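Local atomic coordinates of agglutinin (Rhizoctonia solani, PDB entry 4G9M), a protein that probably binds carbohydrates as a fungal lectin of the ricin-type beta-trefoil family, and assembles into a domain-swapped dimer. Residues B[7-12]-B[46-51]; B[58-63]-B[88-93]; B[33-38]-B[119-124]. All coordinates share one frame; numbering follows the deposited sequence.

Interaction 1: B[7-12]-B[46-51]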
# COMPACT_ATOMS: atom_id res chain seq x y z
N ALA B 7 -11.18 -0.33 6.18
CA ALA B 7 -11.20 -1.28 7.28
C ALA B 7 -12.44 -2.13 7.07
O ALA B 7 -13.50 -1.62 6.68
CB ALA B 7 -11.28 -0.54 8.61
N GLY B 8 -12.31 -3.43 7.29
CA GLY B 8 -13.43 -4.35 7.16
C GLY B 8 -12.90 -5.77 7.20
O GLY B 8 -11.74 -6.01 7.53
N THR B 9 -13.76 -6.72 6.85
CA THR B 9 -13.40 -8.13 6.86
C THR B 9 -13.05 -8.57 5.45
O THR B 9 -13.78 -8.26 4.51
CB THR B 9 -14.55 -8.98 7.39
OG1 THR B 9 -14.88 -8.56 8.72
CG2 THR B 9 -14.19 -10.46 7.38
N TYR B 10 -11.94 -9.31 5.32
CA TYR B 10 -11.47 -9.75 4.01
C TYR B 10 -11.21 -11.25 3.91
O TYR B 10 -10.84 -11.90 4.89
CB TYR B 10 -10.18 -9.01 3.65
CG TYR B 10 -10.36 -7.54 3.35
CD1 TYR B 10 -10.40 -6.59 4.37
CD2 TYR B 10 -10.47 -7.09 2.04
CE1 TYR B 10 -10.57 -5.24 4.08
CE2 TYR B 10 -10.63 -5.75 1.74
CZ TYR B 10 -10.68 -4.83 2.76
OH TYR B 10 -10.82 -3.52 2.43
N THR B 11 -11.41 -11.80 2.71
CA THR B 11 -10.75 -13.04 2.30
C THR B 11 -9.46 -12.62 1.61
O THR B 11 -9.47 -11.70 0.77
CB THR B 11 -11.62 -13.87 1.34
OG1 THR B 11 -12.78 -14.35 2.03
CG2 THR B 11 -10.84 -15.07 0.80
N LEU B 12 -8.34 -13.24 1.98
CA LEU B 12 -7.05 -12.86 1.39
C LEU B 12 -6.54 -14.00 0.51
O LEU B 12 -6.09 -15.04 1.01
CB LEU B 12 -6.06 -12.53 2.51
CG LEU B 12 -6.54 -11.43 3.47
CD1 LEU B 12 -5.50 -11.14 4.54
CD2 LEU B 12 -6.90 -10.16 2.71
N LYS B 46 -11.37 -15.67 7.36
CA LYS B 46 -11.76 -14.27 7.27
C LYS B 46 -10.91 -13.44 8.21
O LYS B 46 -10.66 -13.87 9.35
CB LYS B 46 -13.22 -14.08 7.67
CG LYS B 46 -14.21 -14.20 6.54
CD LYS B 46 -14.44 -15.62 6.14
CE LYS B 46 -15.92 -15.84 5.86
NZ LYS B 46 -16.14 -16.63 4.62
N TRP B 47 -10.53 -12.25 7.77
CA TRP B 47 -9.57 -11.43 8.51
C TRP B 47 -10.01 -9.96 8.61
O TRP B 47 -10.37 -9.34 7.60
CB TRP B 47 -8.20 -11.50 7.84
CG TRP B 47 -7.70 -12.89 7.69
CD1 TRP B 47 -7.93 -13.75 6.65
CD2 TRP B 47 -6.90 -13.61 8.63
NE1 TRP B 47 -7.31 -14.95 6.88
CE2 TRP B 47 -6.67 -14.89 8.09
CE3 TRP B 47 -6.35 -13.29 9.88
CZ2 TRP B 47 -5.92 -15.85 8.75
CZ3 TRP B 47 -5.60 -14.25 10.53
CH2 TRP B 47 -5.38 -15.51 9.96
N ARG B 48 -9.96 -9.42 9.82
CA ARG B 48 -10.34 -8.03 10.03
C ARG B 48 -9.15 -7.10 9.85
O ARG B 48 -8.13 -7.22 10.53
CB ARG B 48 -10.96 -7.84 11.41
CG ARG B 48 -12.15 -8.75 11.67
CD ARG B 48 -13.08 -8.14 12.69
NE ARG B 48 -14.32 -8.91 12.78
CZ ARG B 48 -14.49 -9.91 13.63
NH1 ARG B 48 -13.50 -10.25 14.44
NH2 ARG B 48 -15.64 -10.56 13.65
N LEU B 49 -9.28 -6.16 8.92
CA LEU B 49 -8.26 -5.17 8.64
C LEU B 49 -8.61 -3.91 9.42
O LEU B 49 -9.70 -3.37 9.27
CB LEU B 49 -8.20 -4.87 7.14
CG LEU B 49 -7.26 -3.75 6.69
CD1 LEU B 49 -5.81 -4.19 6.85
CD2 LEU B 49 -7.53 -3.36 5.24
N LYS B 50 -7.69 -3.44 10.26
CA LYS B 50 -7.95 -2.26 11.08
C LYS B 50 -6.67 -1.44 11.24
O LYS B 50 -5.61 -2.00 11.52
CB LYS B 50 -8.45 -2.68 12.46
CG LYS B 50 -9.03 -1.55 13.29
CD LYS B 50 -9.47 -2.03 14.65
CE LYS B 50 -9.99 -0.86 15.47
NZ LYS B 50 -10.27 -1.26 16.88
N TRP B 51 -6.78 -0.13 11.07
CA TRP B 51 -5.64 0.76 11.28
C TRP B 51 -5.38 0.97 12.78
O TRP B 51 -6.32 1.11 13.55
CB TRP B 51 -5.83 2.09 10.52
CG TRP B 51 -5.33 1.97 9.11
CD1 TRP B 51 -4.10 2.33 8.63
CD2 TRP B 51 -6.02 1.36 8.01
NE1 TRP B 51 -3.99 2.02 7.29
CE2 TRP B 51 -5.16 1.41 6.89
CE3 TRP B 51 -7.28 0.77 7.86
CZ2 TRP B 51 -5.52 0.90 5.65
CZ3 TRP B 51 -7.64 0.27 6.62
CH2 TRP B 51 -6.76 0.33 5.53
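Tyr10 and Leu49 form the apolar centre of this strand pair, the phenol crossing the leucine at a slant so that Tyr10 CE1 lies 3.8 Å from Leu49 CD2. Leu49 CG is anti to the backbone N (chi1 174°), which carries CD2 to the tyrosine, while Leu49 CB, placed by the strand itself, lies 3.9 Å from both CD1 and CE1 of Tyr10. Nearby, Leu12 meets Trp47 at about a right angle, its CD1 4.1 Å from CD1 of the indole. Toward the far end Ala7 touches Trp51 through the indole rim: Ala7 N lies 3.6 Å from Trp51 CZ3, at the ring edge.

Beneath these side chains the backbones pair antiparallel, with Gly8 facing Leu49 and Tyr10 facing Trp47 as hydrogen-bonded pairs around the non-hydrogen-bonded pair of Thr9 and Arg48. Leu49 N donates to Gly8 O at 2.8 Å in an almost straight bond (174°). The return bond, Gly8 N to Leu49 O, is longer at 3.3 Å and more bent. Tyr10 N and Trp47 O, 2.8 Å apart, begin the second pair of bonds, which Trp47 N completes by donating to Tyr10 O.

The face carrying Thr9 and Arg48 is more polar, the arginine running alongside Thr9 with its chain extended. Thr9 CG2 packs 3.8 Å from Lys46 CB, and Lys46 NZ bends away to Gly41 O. On the face of Tyr10 and Trp47 the polar ends also find partners: Tyr10 OH bonds Pro6 O, and Trp47 NE1 is held by Leu21 O. Trp47 is also the tryptophan of the Gln-x-Trp motif characteristic of ricin-type lectins.

The pair occupies the middle of a four-stranded antiparallel sheet, with strand 58-62 beside strand 47-51 and strand 137-141 beside strand 8-14; Phe139 meets Tyr10 edge-to-face.

Interaction 2: B[58-63]-B[88-93]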
# COMPACT_ATOMS: atom_id res chain seq x y z
N VAL B 58 -1.44 -1.28 10.14
CA VAL B 58 -2.65 -2.04 10.37
C VAL B 58 -2.35 -3.33 11.12
O VAL B 58 -1.19 -3.71 11.30
CB VAL B 58 -3.36 -2.46 9.04
CG1 VAL B 58 -3.66 -1.24 8.21
CG2 VAL B 58 -2.48 -3.44 8.24
N THR B 59 -3.42 -3.99 11.57
CA THR B 59 -3.33 -5.37 12.01
C THR B 59 -4.36 -6.18 11.25
O THR B 59 -5.32 -5.62 10.69
CB THR B 59 -3.58 -5.53 13.51
OG1 THR B 59 -4.86 -4.99 13.84
CG2 THR B 59 -2.51 -4.81 14.33
N LEU B 60 -4.17 -7.50 11.24
CA LEU B 60 -5.15 -8.42 10.68
C LEU B 60 -5.58 -9.36 11.78
O LEU B 60 -4.74 -10.03 12.38
CB LEU B 60 -4.54 -9.21 9.51
CG LEU B 60 -4.30 -8.42 8.23
CD1 LEU B 60 -3.61 -9.33 7.21
CD2 LEU B 60 -5.63 -7.88 7.67
N GLN B 61 -6.88 -9.39 12.07
CA GLN B 61 -7.41 -10.23 13.15
C GLN B 61 -8.31 -11.33 12.62
O GLN B 61 -9.22 -11.07 11.82
CB GLN B 61 -8.17 -9.37 14.16
CG GLN B 61 -8.70 -10.13 15.33
CD GLN B 61 -9.53 -9.26 16.26
OE1 GLN B 61 -10.14 -8.27 15.82
NE2 GLN B 61 -9.55 -9.60 17.54
N ASN B 62 -8.08 -12.57 13.04
CA ASN B 62 -8.91 -13.68 12.58
C ASN B 62 -10.34 -13.60 13.12
O ASN B 62 -10.54 -13.37 14.31
CB ASN B 62 -8.28 -15.03 12.92
CG ASN B 62 -8.95 -16.19 12.20
OD1 ASN B 62 -9.80 -16.89 12.77
ND2 ASN B 62 -8.59 -16.39 10.94
N VAL B 63 -11.32 -13.77 12.24
CA VAL B 63 -12.72 -13.65 12.66
C VAL B 63 -13.09 -14.77 13.64
O VAL B 63 -13.80 -14.54 14.63
CB VAL B 63 -13.67 -13.63 11.44
CG1 VAL B 63 -15.10 -13.90 11.87
CG2 VAL B 63 -13.58 -12.29 10.73
N VAL B 88 1.61 -8.67 14.87
CA VAL B 88 2.67 -7.98 14.17
C VAL B 88 2.03 -6.86 13.33
O VAL B 88 1.20 -7.14 12.46
CB VAL B 88 3.43 -8.95 13.25
CG1 VAL B 88 4.32 -8.19 12.25
CG2 VAL B 88 4.26 -9.92 14.08
N PRO B 89 2.40 -5.59 13.59
CA PRO B 89 1.84 -4.52 12.77
C PRO B 89 2.33 -4.60 11.33
O PRO B 89 3.48 -4.95 11.09
CB PRO B 89 2.35 -3.24 13.46
CG PRO B 89 3.67 -3.69 14.10
CD PRO B 89 3.38 -5.08 14.58
N LEU B 90 1.44 -4.26 10.38
CA LEU B 90 1.69 -4.47 8.95
C LEU B 90 1.48 -3.17 8.17
O LEU B 90 0.88 -2.22 8.67
CB LEU B 90 0.74 -5.54 8.39
CG LEU B 90 0.66 -6.85 9.19
CD1 LEU B 90 -0.57 -7.66 8.78
CD2 LEU B 90 1.93 -7.66 9.01
N ASP B 91 2.00 -3.16 6.95
CA ASP B 91 1.75 -2.11 5.96
C ASP B 91 1.21 -2.84 4.74
O ASP B 91 1.79 -3.84 4.32
CB ASP B 91 3.05 -1.43 5.55
CG ASP B 91 3.49 -0.34 6.51
OD1 ASP B 91 2.62 0.29 7.18
OD2 ASP B 91 4.72 -0.06 6.53
N ILE B 92 0.10 -2.36 4.17
CA ILE B 92 -0.45 -3.01 2.98
C ILE B 92 -0.01 -2.18 1.77
O ILE B 92 -0.41 -1.02 1.62
CB ILE B 92 -2.00 -3.08 3.06
CG1 ILE B 92 -2.45 -3.65 4.41
CG2 ILE B 92 -2.53 -3.95 1.94
CD1 ILE B 92 -1.81 -5.01 4.75
N VAL B 93 0.82 -2.78 0.91
CA VAL B 93 1.49 -2.05 -0.17
C VAL B 93 0.97 -2.50 -1.53
O VAL B 93 1.02 -3.69 -1.84
CB VAL B 93 3.04 -2.29 -0.13
CG1 VAL B 93 3.74 -1.40 -1.12
CG2 VAL B 93 3.59 -2.04 1.28
O HOH W 1 -1.40 -8.26 12.46
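The flat groups that meet between Val58 and Leu90 are peptide units, whose N-H and C=O edges face each other in a single antiparallel bridge. Val58 N donates to Leu90 O at 2.9 Å, and Leu90 N returns a bond of 2.8 Å to Val58 O. Pro89 CA adds a C-H contact to Val58 O, 3.5 Å away.

Beyond this single bridge the strands diverge almost perpendicularly (97°), and side chains fill the angle. With Val58 CG1 at a chi1 of -57°, CG2 falls between the backbone N and the carbonyl carbon and reaches both Leu90 CB and Ile92 CG1, each at 3.8 Å. Alongside, Leu60 CD1 meets Leu90 CD1 at 3.8 Å, the two leucines crossing near a right angle. Where the backbones have parted, a water spans the gap by accepting from Leu60 N and donating to Val88 O.

Ile101 of strand 99-103 packs on Leu90 and Ile92, and Phe99 on Ile92, which also bonds through its backbone to the second subunit. The bridge thus ties strand 58-62 to strand 90-94, itself paired with strand 99-103, around an aliphatic core, consistent with the beta-trefoil fold of the family.

Interaction 3: B[33-38]-B[119-124]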
# COMPACT_ATOMS: atom_id res chain seq x y z
N ALA B 33 -0.62 -22.19 13.63
CA ALA B 33 -0.16 -22.01 12.26
C ALA B 33 -1.13 -21.23 11.39
O ALA B 33 -2.32 -21.51 11.39
CB ALA B 33 0.10 -23.37 11.63
N ILE B 34 -0.61 -20.26 10.64
CA ILE B 34 -1.35 -19.65 9.55
C ILE B 34 -0.77 -20.22 8.24
O ILE B 34 0.43 -20.45 8.12
CB ILE B 34 -1.27 -18.10 9.62
CG1 ILE B 34 -2.00 -17.62 10.88
CG2 ILE B 34 -1.90 -17.47 8.39
CD1 ILE B 34 -1.97 -16.11 11.09
N GLN B 35 -1.64 -20.49 7.27
CA GLN B 35 -1.27 -21.34 6.14
C GLN B 35 -2.12 -21.02 4.93
O GLN B 35 -3.07 -20.23 5.02
CB GLN B 35 -1.49 -22.81 6.54
CG GLN B 35 -2.96 -23.18 6.67
CD GLN B 35 -3.18 -24.45 7.45
OE1 GLN B 35 -2.24 -25.22 7.69
NE2 GLN B 35 -4.42 -24.68 7.85
N GLY B 36 -1.81 -21.63 3.79
CA GLY B 36 -2.66 -21.51 2.63
C GLY B 36 -3.65 -22.66 2.59
O GLY B 36 -3.31 -23.78 2.97
N TYR B 37 -4.89 -22.39 2.17
CA TYR B 37 -5.90 -23.44 2.12
C TYR B 37 -6.98 -23.09 1.08
O TYR B 37 -7.23 -21.92 0.82
CB TYR B 37 -6.53 -23.61 3.52
CG TYR B 37 -7.14 -24.99 3.80
CD1 TYR B 37 -8.38 -25.34 3.30
CD2 TYR B 37 -6.47 -25.91 4.60
CE1 TYR B 37 -8.94 -26.57 3.56
CE2 TYR B 37 -7.03 -27.16 4.87
CZ TYR B 37 -8.26 -27.48 4.34
OH TYR B 37 -8.85 -28.71 4.60
N LYS B 38 -7.59 -24.10 0.47
CA LYS B 38 -8.67 -23.85 -0.48
C LYS B 38 -9.79 -23.09 0.20
O LYS B 38 -10.17 -23.41 1.33
CB LYS B 38 -9.19 -25.16 -1.06
CG LYS B 38 -10.32 -24.99 -2.06
CD LYS B 38 -10.77 -26.34 -2.62
CE LYS B 38 -12.03 -26.20 -3.47
NZ LYS B 38 -12.32 -27.44 -4.26
N ALA B 119 -0.92 -26.49 -2.33
CA ALA B 119 -1.44 -27.57 -1.49
C ALA B 119 -2.05 -27.01 -0.21
O ALA B 119 -1.59 -26.00 0.31
CB ALA B 119 -0.34 -28.54 -1.14
N ASN B 120 -3.10 -27.67 0.29
CA ASN B 120 -3.67 -27.25 1.57
C ASN B 120 -2.61 -27.42 2.65
O ASN B 120 -1.84 -28.38 2.60
CB ASN B 120 -4.91 -28.09 1.94
CG ASN B 120 -6.16 -27.72 1.13
OD1 ASN B 120 -6.25 -26.63 0.56
ND2 ASN B 120 -7.13 -28.63 1.10
N GLU B 121 -2.57 -26.49 3.60
CA GLU B 121 -1.64 -26.52 4.75
C GLU B 121 -0.21 -26.08 4.43
O GLU B 121 0.70 -26.23 5.26
CB GLU B 121 -1.68 -27.86 5.52
CG GLU B 121 -3.07 -28.19 6.05
CD GLU B 121 -3.09 -29.41 6.96
OE1 GLU B 121 -2.03 -30.03 7.16
OE2 GLU B 121 -4.19 -29.74 7.47
N THR B 122 -0.02 -25.54 3.23
CA THR B 122 1.26 -24.93 2.89
C THR B 122 1.52 -23.77 3.84
O THR B 122 0.68 -22.88 3.97
CB THR B 122 1.29 -24.41 1.45
OG1 THR B 122 1.16 -25.51 0.54
CG2 THR B 122 2.61 -23.69 1.18
N PRO B 123 2.68 -23.75 4.50
CA PRO B 123 2.96 -22.71 5.48
C PRO B 123 3.02 -21.31 4.87
O PRO B 123 3.42 -21.16 3.72
CB PRO B 123 4.34 -23.10 6.03
CG PRO B 123 4.44 -24.57 5.75
CD PRO B 123 3.75 -24.77 4.45
N VAL B 124 2.57 -20.33 5.64
CA VAL B 124 2.80 -18.93 5.33
C VAL B 124 3.93 -18.50 6.24
O VAL B 124 3.92 -18.81 7.44
CB VAL B 124 1.55 -18.10 5.56
CG1 VAL B 124 1.86 -16.62 5.42
CG2 VAL B 124 0.48 -18.53 4.59
O HOH W 2 0.65 -25.24 7.99
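Tyr37 and Asn120 stack as flat groups: the side-chain amide lies parallel to the phenol ring within 2°, with Asn120 CG 3.6 Å above its centre. Asn120 CB adds a CH-pi contact over the same face. The stack keeps the amide parallel to the ring, while Lys38 N, donating to Asn120 OD1 at 2.9 Å, fixes which way that oxygen points.

Next to the stack, Gln35 runs alongside Glu121, amide and carboxylate planes nearly parallel. Its chi1 of 70°, with the chain extended beyond CG, lays the side chain along the glutamate and brings Gln35 OE1 to 3.3 Å from Glu121 CA. A water donates to both Gln35 OE1 and Glu121 O, while Gln35 NE2 is fixed by Asp22.

Backbone bonds hold the two segments together: Gly36 N to Thr122 O at 2.8 Å, Glu121 N to Gly36 O at 2.9 Å, and Val124 N to Ile34 O at 3.3 Å. A type II turn from Ala119 to Thr122 presents Asn120 and Glu121 to the strand. Lys38 O in turn receives Gln45 NE2, the glutamine of the Gln-x-Trp motif.

The chemistry is therefore mixed: amide, ring and water hold the turn at a polar, partly exposed end, whereas Val124 CG2 packs on the Gln35 backbone at a buried, apolar one.

Interaction 2 is the buried contact of the three; interactions 1 and 3 are partly buried, each with a solvent-facing side. Interactions 1 and 2 meet in one sheet, because strands 47-51 and 58-62 are neighbours in it, joined by Arg48 N to Gln61 O at 2.7 Å, and both approach the second subunit. Interaction 3 lies about 18 Å from each of them, centre to centre, touches no other chain of the assembly, and joins strand 32-37 to strand 122-128, widely separated in sequence. Trp47 nevertheless packs on Ile34, linking interactions 1 and 3. The buried contact packs aliphatic side chains; of the partly buried ones, interaction 1 is chiefly aromatic-aliphatic and interaction 3 relies on an amide-ring stack and a water.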